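Local atomic coordinates of CofB (Escherichia coli, PDB entry 5AX6), a protein that serves as the minor pilin subunit of the CFA/III type IVb pilus of enterotoxigenic Escherichia coli, forms a homotrimer and probably takes part in pilus assembly. Residues I346-S357 and L473-T484; A403-D414 and G434-I444. All blocks are in the same frame, centred on the assembly; numbering follows the deposited sequence.

How the contacts relate
Both contacts belong to the C-terminal domain, with centres 13 Å apart. Along the chain the order is 346-357, 403-414, 434-444, 473-484, so the two segments of contact 2 fall between those of contact 1. Strands 341-353 and 478-487, paired in contact 1, are neighbours in a four-stranded antiparallel sheet, and strand 398-409 of contact 2 lies on the other side of 478-487; N481 N sits 2.9 Å from S404 O, a probable hydrogen bond. Contact 1 thus joins the two central strands of this sheet, while contact 2 packs strand 398-409, the edge strand within this chain, against the second sheet, which contains 438-448. Both contacts touch the other two subunits, placing this two-layered core at the trimer interface.

Contact 1: I346-S357 and L473-T484; sequences IPNTIYAAFSNS and LNPKFLSVNITT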
loop_
_atom_site.group_PDB
_atom_site.type_symbol
_atom_site.label_atom_id
_atom_site.label_comp_id
_atom_site.label_asym_id
_atom_site.label_seq_id
_atom_site.Cartn_x
_atom_site.Cartn_y
_atom_site.Cartn_z
ATOM N N ILE A 346 1.613 24.788 -4.588
ATOM C CA ILE A 346 2.638 25.035 -5.590
ATOM C C ILE A 346 2.196 26.162 -6.518
ATOM O O ILE A 346 1.098 26.111 -7.086
ATOM C CB ILE A 346 2.909 23.754 -6.392
ATOM C CG1 ILE A 346 3.468 22.676 -5.448
ATOM C CG2 ILE A 346 3.841 24.035 -7.584
ATOM C CD1 ILE A 346 3.388 21.249 -6.027
ATOM N N PRO A 347 3.043 27.181 -6.692
ATOM C CA PRO A 347 2.622 28.324 -7.511
ATOM C C PRO A 347 2.656 28.046 -9.008
ATOM O O PRO A 347 3.280 27.074 -9.449
ATOM C CB PRO A 347 3.645 29.396 -7.152
ATOM C CG PRO A 347 4.892 28.606 -6.852
ATOM C CD PRO A 347 4.390 27.370 -6.130
ATOM N N ASN A 348 1.967 28.893 -9.771
ATOM C CA ASN A 348 2.149 28.976 -11.215
ATOM C C ASN A 348 2.751 30.334 -11.533
ATOM O O ASN A 348 2.635 31.267 -10.742
ATOM C CB ASN A 348 0.823 28.787 -11.955
ATOM C CG ASN A 348 1.019 28.529 -13.450
ATOM O OD1 ASN A 348 2.088 28.108 -13.888
ATOM N ND2 ASN A 348 -0.016 28.786 -14.234
ATOM N N THR A 349 3.429 30.431 -12.668
ATOM C CA THR A 349 4.037 31.687 -13.091
ATOM C C THR A 349 3.541 31.982 -14.491
ATOM O O THR A 349 3.472 31.083 -15.334
ATOM C CB THR A 349 5.569 31.601 -13.065
ATOM O OG1 THR A 349 5.981 31.218 -11.749
ATOM C CG2 THR A 349 6.215 32.945 -13.433
ATOM N N ILE A 350 3.181 33.237 -14.719
ATOM C CA ILE A 350 2.688 33.691 -16.011
ATOM C C ILE A 350 3.418 34.967 -16.399
ATOM O O ILE A 350 3.532 35.877 -15.588
ATOM C CB ILE A 350 1.166 33.970 -15.955
ATOM C CG1 ILE A 350 0.392 32.686 -15.659
ATOM C CG2 ILE A 350 0.690 34.602 -17.246
ATOM C CD1 ILE A 350 -1.041 32.929 -15.115
ATOM N N TYR A 351 3.938 35.029 -17.623
ATOM C CA TYR A 351 4.524 36.278 -18.124
ATOM C C TYR A 351 3.458 37.069 -18.879
ATOM O O TYR A 351 2.768 36.519 -19.745
ATOM C CB TYR A 351 5.731 36.002 -19.040
ATOM C CG TYR A 351 6.297 37.277 -19.664
ATOM C CD1 TYR A 351 7.320 37.981 -19.044
ATOM C CD2 TYR A 351 5.792 37.776 -20.855
ATOM C CE1 TYR A 351 7.826 39.147 -19.593
ATOM C CE2 TYR A 351 6.290 38.944 -21.411
ATOM C CZ TYR A 351 7.306 39.620 -20.781
ATOM O OH TYR A 351 7.816 40.773 -21.320
ATOM N N ALA A 352 3.320 38.355 -18.581
ATOM C CA ALA A 352 2.348 39.168 -19.317
ATOM C C ALA A 352 2.738 40.625 -19.299
ATOM O O ALA A 352 3.291 41.118 -18.316
ATOM C CB ALA A 352 0.947 38.990 -18.732
ATOM N N ALA A 353 2.476 41.302 -20.409
ATOM C CA ALA A 353 2.603 42.739 -20.462
ATOM C C ALA A 353 1.201 43.344 -20.378
ATOM O O ALA A 353 0.205 42.690 -20.703
ATOM C CB ALA A 353 3.312 43.173 -21.730
ATOM N N PHE A 354 1.115 44.574 -19.893
ATOM C CA PHE A 354 -0.125 45.330 -20.017
ATOM C C PHE A 354 -0.288 45.672 -21.505
ATOM O O PHE A 354 0.651 45.479 -22.295
ATOM C CB PHE A 354 -0.093 46.566 -19.118
ATOM C CG PHE A 354 0.076 46.233 -17.655
ATOM C CD1 PHE A 354 -1.024 45.905 -16.873
ATOM C CD2 PHE A 354 1.331 46.224 -17.075
ATOM C CE1 PHE A 354 -0.875 45.584 -15.533
ATOM C CE2 PHE A 354 1.488 45.902 -15.733
ATOM C CZ PHE A 354 0.384 45.588 -14.959
ATOM N N SER A 355 -1.467 46.127 -21.920
ATOM C CA SER A 355 -1.724 46.131 -23.356
ATOM C C SER A 355 -2.177 47.458 -23.970
ATOM O O SER A 355 -2.652 47.461 -25.099
ATOM C CB SER A 355 -2.749 45.043 -23.698
ATOM O OG SER A 355 -3.974 45.219 -23.014
ATOM N N ASN A 356 -2.013 48.578 -23.268
ATOM C CA ASN A 356 -2.267 49.882 -23.903
ATOM C C ASN A 356 -1.115 50.263 -24.818
ATOM O O ASN A 356 0.048 50.202 -24.421
ATOM C CB ASN A 356 -2.508 50.980 -22.858
ATOM C CG ASN A 356 -3.899 50.909 -22.262
ATOM O OD1 ASN A 356 -4.810 50.335 -22.864
ATOM N ND2 ASN A 356 -4.073 51.485 -21.078
ATOM N N SER A 357 -1.448 50.667 -26.045
ATOM C CA SER A 357 -0.453 50.869 -27.095
ATOM C C SER A 357 -0.418 52.288 -27.683
ATOM O O SER A 357 0.652 52.816 -27.991
ATOM C CB SER A 357 -0.703 49.865 -28.220
ATOM O OG SER A 357 0.312 49.939 -29.196
ATOM N N LEU A 473 -1.105 54.672 -18.203
ATOM C CA LEU A 473 -1.965 53.614 -17.683
ATOM C C LEU A 473 -1.752 52.288 -18.413
ATOM O O LEU A 473 -1.831 52.235 -19.635
ATOM C CB LEU A 473 -3.438 54.017 -17.802
ATOM C CG LEU A 473 -4.452 52.941 -17.410
ATOM C CD1 LEU A 473 -4.398 52.685 -15.905
ATOM C CD2 LEU A 473 -5.867 53.330 -17.841
ATOM N N ASN A 474 -1.500 51.218 -17.661
ATOM C CA ASN A 474 -1.393 49.869 -18.223
ATOM C C ASN A 474 -0.643 49.773 -19.552
ATOM O O ASN A 474 -1.203 49.315 -20.550
ATOM C CB ASN A 474 -2.787 49.273 -18.413
ATOM C CG ASN A 474 -3.584 49.233 -17.126
ATOM O OD1 ASN A 474 -3.025 49.105 -16.035
ATOM N ND2 ASN A 474 -4.905 49.352 -17.246
ATOM N N PRO A 475 0.623 50.196 -19.571
ATOM C CA PRO A 475 1.399 50.310 -20.812
ATOM C C PRO A 475 2.028 48.998 -21.314
ATOM O O PRO A 475 2.468 48.173 -20.513
ATOM C CB PRO A 475 2.496 51.308 -20.443
ATOM C CG PRO A 475 2.653 51.194 -18.977
ATOM C CD PRO A 475 1.366 50.683 -18.395
ATOM N N LYS A 476 2.072 48.829 -22.634
ATOM C CA LYS A 476 2.675 47.641 -23.244
ATOM C C LYS A 476 4.178 47.580 -23.008
ATOM O O LYS A 476 4.809 46.545 -23.264
ATOM C CB LYS A 476 2.409 47.608 -24.752
ATOM C CG LYS A 476 2.969 48.835 -25.470
ATOM C CD LYS A 476 2.899 48.690 -26.976
ATOM C CE LYS A 476 3.480 49.932 -27.655
ATOM N NZ LYS A 476 3.248 49.941 -29.122
ATOM N N PHE A 477 4.761 48.685 -22.549
ATOM C CA PHE A 477 6.189 48.684 -22.244
ATOM C C PHE A 477 6.447 48.538 -20.742
ATOM O O PHE A 477 7.459 49.012 -20.208
ATOM C CB PHE A 477 6.883 49.937 -22.807
ATOM C CG PHE A 477 6.095 51.214 -22.661
ATOM C CD1 PHE A 477 6.161 51.958 -21.490
ATOM C CD2 PHE A 477 5.321 51.696 -23.718
ATOM C CE1 PHE A 477 5.450 53.157 -21.364
ATOM C CE2 PHE A 477 4.605 52.891 -23.596
ATOM C CZ PHE A 477 4.676 53.617 -22.421
ATOM N N LEU A 478 5.521 47.849 -20.081
ATOM C CA LEU A 478 5.698 47.364 -18.715
ATOM C C LEU A 478 5.216 45.929 -18.719
ATOM O O LEU A 478 4.086 45.653 -19.127
ATOM C CB LEU A 478 4.907 48.197 -17.695
ATOM C CG LEU A 478 4.891 47.654 -16.263
ATOM C CD1 LEU A 478 6.302 47.629 -15.690
ATOM C CD2 LEU A 478 3.952 48.463 -15.336
ATOM N N SER A 479 6.069 44.999 -18.297
ATOM C CA SER A 479 5.635 43.613 -18.229
ATOM C C SER A 479 5.945 43.043 -16.862
ATOM O O SER A 479 6.816 43.545 -16.157
ATOM C CB SER A 479 6.296 42.771 -19.323
ATOM O OG SER A 479 7.697 42.692 -19.135
ATOM N N VAL A 480 5.228 41.983 -16.496
ATOM C CA VAL A 480 5.367 41.419 -15.169
ATOM C C VAL A 480 5.391 39.906 -15.228
ATOM O O VAL A 480 4.821 39.308 -16.143
ATOM C CB VAL A 480 4.201 41.849 -14.245
ATOM C CG1 VAL A 480 4.320 43.319 -13.870
ATOM C CG2 VAL A 480 2.840 41.505 -14.889
ATOM N N ASN A 481 6.052 39.303 -14.246
ATOM C CA ASN A 481 5.863 37.896 -13.937
ATOM C C ASN A 481 4.847 37.775 -12.819
ATOM O O ASN A 481 5.060 38.310 -11.729
ATOM C CB ASN A 481 7.194 37.243 -13.545
ATOM C CG ASN A 481 8.178 37.220 -14.704
ATOM O OD1 ASN A 481 9.287 37.754 -14.615
ATOM N ND2 ASN A 481 7.763 36.618 -15.796
ATOM N N ILE A 482 3.745 37.083 -13.112
ATOM C CA ILE A 482 2.619 36.934 -12.206
ATOM C C ILE A 482 2.736 35.584 -11.552
ATOM O O ILE A 482 2.902 34.585 -12.244
ATOM C CB ILE A 482 1.276 37.046 -12.970
ATOM C CG1 ILE A 482 1.101 38.480 -13.484
ATOM C CG2 ILE A 482 0.097 36.616 -12.098
ATOM C CD1 ILE A 482 0.085 38.593 -14.602
ATOM N N THR A 483 2.696 35.568 -10.221
ATOM C CA THR A 483 2.725 34.333 -9.448
ATOM C C THR A 483 1.351 34.109 -8.843
ATOM O O THR A 483 0.798 35.017 -8.235
ATOM C CB THR A 483 3.768 34.383 -8.298
ATOM O OG1 THR A 483 5.038 34.787 -8.817
ATOM C CG2 THR A 483 3.899 33.008 -7.632
ATOM N N THR A 484 0.809 32.906 -9.000
ATOM C CA THR A 484 -0.486 32.575 -8.438
ATOM C C THR A 484 -0.365 31.319 -7.583
ATOM O O THR A 484 0.351 30.379 -7.953
ATOM C CB THR A 484 -1.538 32.349 -9.547
ATOM O OG1 THR A 484 -1.170 31.219 -10.355
ATOM C CG2 THR A 484 -1.664 33.591 -10.419
HETATM O O HOH W 1 -2.239 30.298 -13.049
HETATM O O HOH W 2 6.821 32.839 -9.896
#
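Y351 and S479 meet on one face of an antiparallel beta ladder that joins strands 341-353 and 478-487 in the four-stranded sheet of the C-terminal domain. With CG anti to the backbone N (chi1 176°), the tyrosine ring lies along the neighbouring strand, and its OH accepts a hydrogen bond from S479 OG at 2.9 Å; F423 O and N429 ND2 also bind this hydroxyl, which is thus gripped by three partners. On the other face I350 and I482 form a cross-strand pair, their CB atoms 4.3 Å apart, and the CD1 methyl of I482 leans toward A352 CB. Regular backbone bonds pair N348 with T484, I350 with I482 and A352 with V480. At the start of the ladder a water joins T349 OG1 to T483 OG1.

Beyond A353 the first segment continues past the turn P475-L478. Here F354 and L478 run alongside each other, pointing the same way, with F354 CE2 3.6 Å from L478 CD2, while the carbonyl oxygens of P475 and L478 lie at the ring edge. The F354 side chain also packs on A457 of strand 452-463. K476 stretches its extended chain to S357, K476 NZ donating to S357 OG at 2.9 Å as well as to Y419 O. N356 ND2 reaches L473 O at 2.8 Å, the oxygen close to the amide plane but the donor standing 54° out of the carbonyl plane.

Contact 2: A403-D414 and G434-I444; sequences ASIASIVADTKD and GQLGYLSGTAI
A403 CB faces the CG2 branch of I444 at 4.3 Å, at one end of a sheet-on-sheet packing in which strands 403-409 and 438-444 lie in different sheets of the C-terminal domain, with N-to-C directions 125° apart. I405 follows, its CD1 meeting T442 CG2 tip to tip at 3.6 Å while its CG1 lies against I444 CD1. A406 and S407 form a classic beta bulge opposite S479. Past the bulge, I408 has CG1 anti to the backbone N (chi1 180°) and its fully extended chain brings CD1 between T442 CG2 and L439 CD2, the latter at 4.0 Å. T442 turns its CG2 methyl into this apolar layer, while OG1 bonds to T458 O. V409 touches both methyls of L436 and, with I408, joins a strand of the second subunit in an antiparallel ladder that carries the sheet across the interface.

The chain then bends in an inverse gamma turn centred on A410, whose O accepts a nearly straight bond from G437 N at 2.7 Å. D411 OD1 receives Q435 N in a longer bond of 3.3 Å, and its other oxygen, OD2, is bound to A421 N. The extended Q435 side chain crosses that of T412 at about a right angle, Q435 NE2 donating one N-H to T412 OG1 at 2.7 Å almost within the amide plane.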
loop_
_atom_site.group_PDB
_atom_site.type_symbol
_atom_site.label_atom_id
_atom_site.label_comp_id
_atom_site.label_asym_id
_atom_site.label_seq_id
_atom_site.Cartn_x
_atom_site.Cartn_y
_atom_site.Cartn_z
ATOM N N ALA A 403 2.642 40.176 -8.487
ATOM C CA ALA A 403 3.239 40.570 -9.765
ATOM C C ALA A 403 4.606 41.206 -9.502
ATOM O O ALA A 403 4.720 42.082 -8.652
ATOM C CB ALA A 403 2.324 41.545 -10.515
ATOM N N SER A 404 5.641 40.728 -10.192
ATOM C CA SER A 404 6.989 41.291 -10.078
ATOM C C SER A 404 7.393 41.876 -11.424
ATOM O O SER A 404 7.011 41.341 -12.465
ATOM C CB SER A 404 8.002 40.227 -9.646
ATOM O OG SER A 404 7.609 39.602 -8.436
ATOM N N ILE A 405 8.151 42.969 -11.420
ATOM C CA ILE A 405 8.507 43.614 -12.672
ATOM C C ILE A 405 9.484 42.776 -13.501
ATOM O O ILE A 405 10.505 42.307 -12.989
ATOM C CB ILE A 405 9.130 44.998 -12.445
ATOM C CG1 ILE A 405 8.178 45.881 -11.644
ATOM C CG2 ILE A 405 9.481 45.617 -13.801
ATOM C CD1 ILE A 405 8.726 47.274 -11.354
ATOM N N ALA A 406 9.173 42.593 -14.784
ATOM C CA ALA A 406 10.013 41.785 -15.664
ATOM C C ALA A 406 10.762 42.634 -16.695
ATOM O O ALA A 406 11.887 42.309 -17.063
ATOM C CB ALA A 406 9.176 40.719 -16.363
ATOM N N SER A 407 10.130 43.702 -17.173
ATOM C CA SER A 407 10.794 44.706 -18.030
ATOM C C SER A 407 10.046 46.019 -17.889
ATOM O O SER A 407 8.840 46.011 -17.691
ATOM C CB SER A 407 10.821 44.279 -19.504
ATOM O OG SER A 407 11.858 43.346 -19.750
ATOM N N ILE A 408 10.748 47.145 -17.989
ATOM C CA ILE A 408 10.101 48.438 -17.824
ATOM C C ILE A 408 10.964 49.521 -18.444
ATOM O O ILE A 408 12.139 49.641 -18.113
ATOM C CB ILE A 408 9.836 48.768 -16.322
ATOM C CG1 ILE A 408 9.166 50.137 -16.175
ATOM C CG2 ILE A 408 11.133 48.724 -15.503
ATOM C CD1 ILE A 408 8.837 50.508 -14.712
ATOM N N VAL A 409 10.399 50.285 -19.377
ATOM C CA VAL A 409 11.126 51.422 -19.936
ATOM C C VAL A 409 10.239 52.660 -20.020
ATOM O O VAL A 409 9.011 52.572 -20.165
ATOM C CB VAL A 409 11.719 51.118 -21.347
ATOM C CG1 VAL A 409 12.806 50.046 -21.256
ATOM C CG2 VAL A 409 10.614 50.706 -22.320
ATOM N N ALA A 410 10.885 53.814 -19.893
ATOM C CA ALA A 410 10.209 55.098 -19.948
ATOM C C ALA A 410 10.014 55.533 -21.398
ATOM O O ALA A 410 10.636 56.488 -21.860
ATOM C CB ALA A 410 11.004 56.140 -19.175
ATOM N N ASP A 411 9.165 54.812 -22.121
ATOM C CA ASP A 411 8.944 55.121 -23.528
ATOM C C ASP A 411 8.253 56.486 -23.686
ATOM O O ASP A 411 7.519 56.925 -22.806
ATOM C CB ASP A 411 8.120 54.017 -24.189
ATOM C CG ASP A 411 8.290 53.980 -25.708
ATOM O OD1 ASP A 411 9.223 54.629 -26.231
ATOM O OD2 ASP A 411 7.499 53.279 -26.373
ATOM N N THR A 412 8.506 57.151 -24.807
ATOM C CA THR A 412 7.843 58.417 -25.124
ATOM C C THR A 412 7.427 58.403 -26.592
ATOM O O THR A 412 7.841 57.523 -27.337
ATOM C CB THR A 412 8.755 59.621 -24.847
ATOM O OG1 THR A 412 9.968 59.486 -25.603
ATOM C CG2 THR A 412 9.087 59.705 -23.355
ATOM N N LYS A 413 6.602 59.363 -27.003
ATOM C CA LYS A 413 6.134 59.416 -28.387
ATOM C C LYS A 413 7.295 59.589 -29.363
ATOM O O LYS A 413 8.232 60.342 -29.094
ATOM C CB LYS A 413 5.135 60.559 -28.576
ATOM C CG LYS A 413 3.820 60.378 -27.847
ATOM C CD LYS A 413 2.973 61.642 -27.960
ATOM C CE LYS A 413 1.561 61.425 -27.425
ATOM N NZ LYS A 413 0.548 62.184 -28.225
ATOM N N ASP A 414 7.242 58.886 -30.490
ATOM C CA ASP A 414 8.245 59.090 -31.527
ATOM C C ASP A 414 7.762 60.167 -32.497
ATOM O O ASP A 414 6.732 60.803 -32.256
ATOM C CB ASP A 414 8.557 57.784 -32.263
ATOM C CG ASP A 414 7.401 57.291 -33.133
ATOM O OD1 ASP A 414 6.293 57.872 -33.095
ATOM O OD2 ASP A 414 7.606 56.293 -33.855
ATOM N N GLY A 434 12.797 51.905 -28.549
ATOM C CA GLY A 434 11.984 53.006 -28.056
ATOM C C GLY A 434 12.757 54.311 -27.943
ATOM O O GLY A 434 13.985 54.335 -28.079
ATOM N N GLN A 435 12.031 55.402 -27.706
ATOM C CA GLN A 435 12.640 56.706 -27.439
ATOM C C GLN A 435 12.469 57.009 -25.961
ATOM O O GLN A 435 11.376 57.379 -25.529
ATOM C CB GLN A 435 11.996 57.801 -28.295
ATOM C CG GLN A 435 12.597 59.190 -28.104
ATOM C CD GLN A 435 11.698 60.301 -28.645
ATOM O OE1 GLN A 435 12.012 60.938 -29.650
ATOM N NE2 GLN A 435 10.576 60.537 -27.970
ATOM N N LEU A 436 13.533 56.859 -25.175
ATOM C CA LEU A 436 13.349 56.783 -23.727
ATOM C C LEU A 436 13.508 58.115 -22.998
ATOM O O LEU A 436 14.416 58.896 -23.277
ATOM C CB LEU A 436 14.310 55.744 -23.130
ATOM C CG LEU A 436 14.140 54.301 -23.636
ATOM C CD1 LEU A 436 14.802 53.299 -22.692
ATOM C CD2 LEU A 436 12.671 53.923 -23.877
ATOM N N GLY A 437 12.598 58.368 -22.062
ATOM C CA GLY A 437 12.718 59.505 -21.164
ATOM C C GLY A 437 13.295 59.047 -19.837
ATOM O O GLY A 437 14.027 58.049 -19.792
ATOM N N TYR A 438 12.984 59.765 -18.760
ATOM C CA TYR A 438 13.445 59.374 -17.430
ATOM C C TYR A 438 12.314 58.673 -16.695
ATOM O O TYR A 438 11.182 59.140 -16.693
ATOM C CB TYR A 438 13.912 60.571 -16.605
ATOM C CG TYR A 438 14.861 61.496 -17.321
ATOM C CD1 TYR A 438 15.677 61.034 -18.344
ATOM C CD2 TYR A 438 14.940 62.836 -16.971
ATOM C CE1 TYR A 438 16.551 61.891 -19.009
ATOM C CE2 TYR A 438 15.802 63.700 -17.632
ATOM C CZ TYR A 438 16.602 63.221 -18.646
ATOM O OH TYR A 438 17.458 64.078 -19.294
ATOM N N LEU A 439 12.626 57.548 -16.073
ATOM C CA LEU A 439 11.620 56.794 -15.340
ATOM C C LEU A 439 11.361 57.401 -13.957
ATOM O O LEU A 439 12.304 57.708 -13.226
ATOM C CB LEU A 439 12.095 55.344 -15.208
ATOM C CG LEU A 439 11.155 54.255 -14.740
ATOM C CD1 LEU A 439 9.954 54.182 -15.679
ATOM C CD2 LEU A 439 11.946 52.946 -14.719
ATOM N N SER A 440 10.093 57.587 -13.597
ATOM C CA SER A 440 9.749 57.939 -12.217
ATOM C C SER A 440 9.393 56.680 -11.430
ATOM O O SER A 440 9.411 56.667 -10.191
ATOM C CB SER A 440 8.586 58.923 -12.172
ATOM O OG SER A 440 8.994 60.190 -12.654
ATOM N N GLY A 441 9.050 55.626 -12.163
ATOM C CA GLY A 441 8.717 54.353 -11.550
ATOM C C GLY A 441 7.337 53.857 -11.921
ATOM O O GLY A 441 6.726 54.348 -12.863
ATOM N N THR A 442 6.838 52.882 -11.165
ATOM C CA THR A 442 5.531 52.317 -11.453
ATOM C C THR A 442 4.853 51.834 -10.180
ATOM O O THR A 442 5.501 51.311 -9.262
ATOM C CB THR A 442 5.626 51.144 -12.469
ATOM O OG1 THR A 442 4.321 50.597 -12.694
ATOM C CG2 THR A 442 6.526 50.041 -11.938
ATOM N N ALA A 443 3.544 52.036 -10.130
ATOM C CA ALA A 443 2.714 51.491 -9.077
ATOM C C ALA A 443 1.856 50.390 -9.675
ATOM O O ALA A 443 1.052 50.642 -10.574
ATOM C CB ALA A 443 1.841 52.589 -8.444
ATOM N N ILE A 444 2.032 49.166 -9.183
ATOM C CA ILE A 444 1.286 48.036 -9.710
ATOM C C ILE A 444 0.315 47.559 -8.645
ATOM O O ILE A 444 0.701 47.263 -7.518
ATOM C CB ILE A 444 2.220 46.891 -10.159
ATOM C CG1 ILE A 444 3.099 47.378 -11.326
ATOM C CG2 ILE A 444 1.395 45.694 -10.612
ATOM C CD1 ILE A 444 4.364 46.533 -11.606
#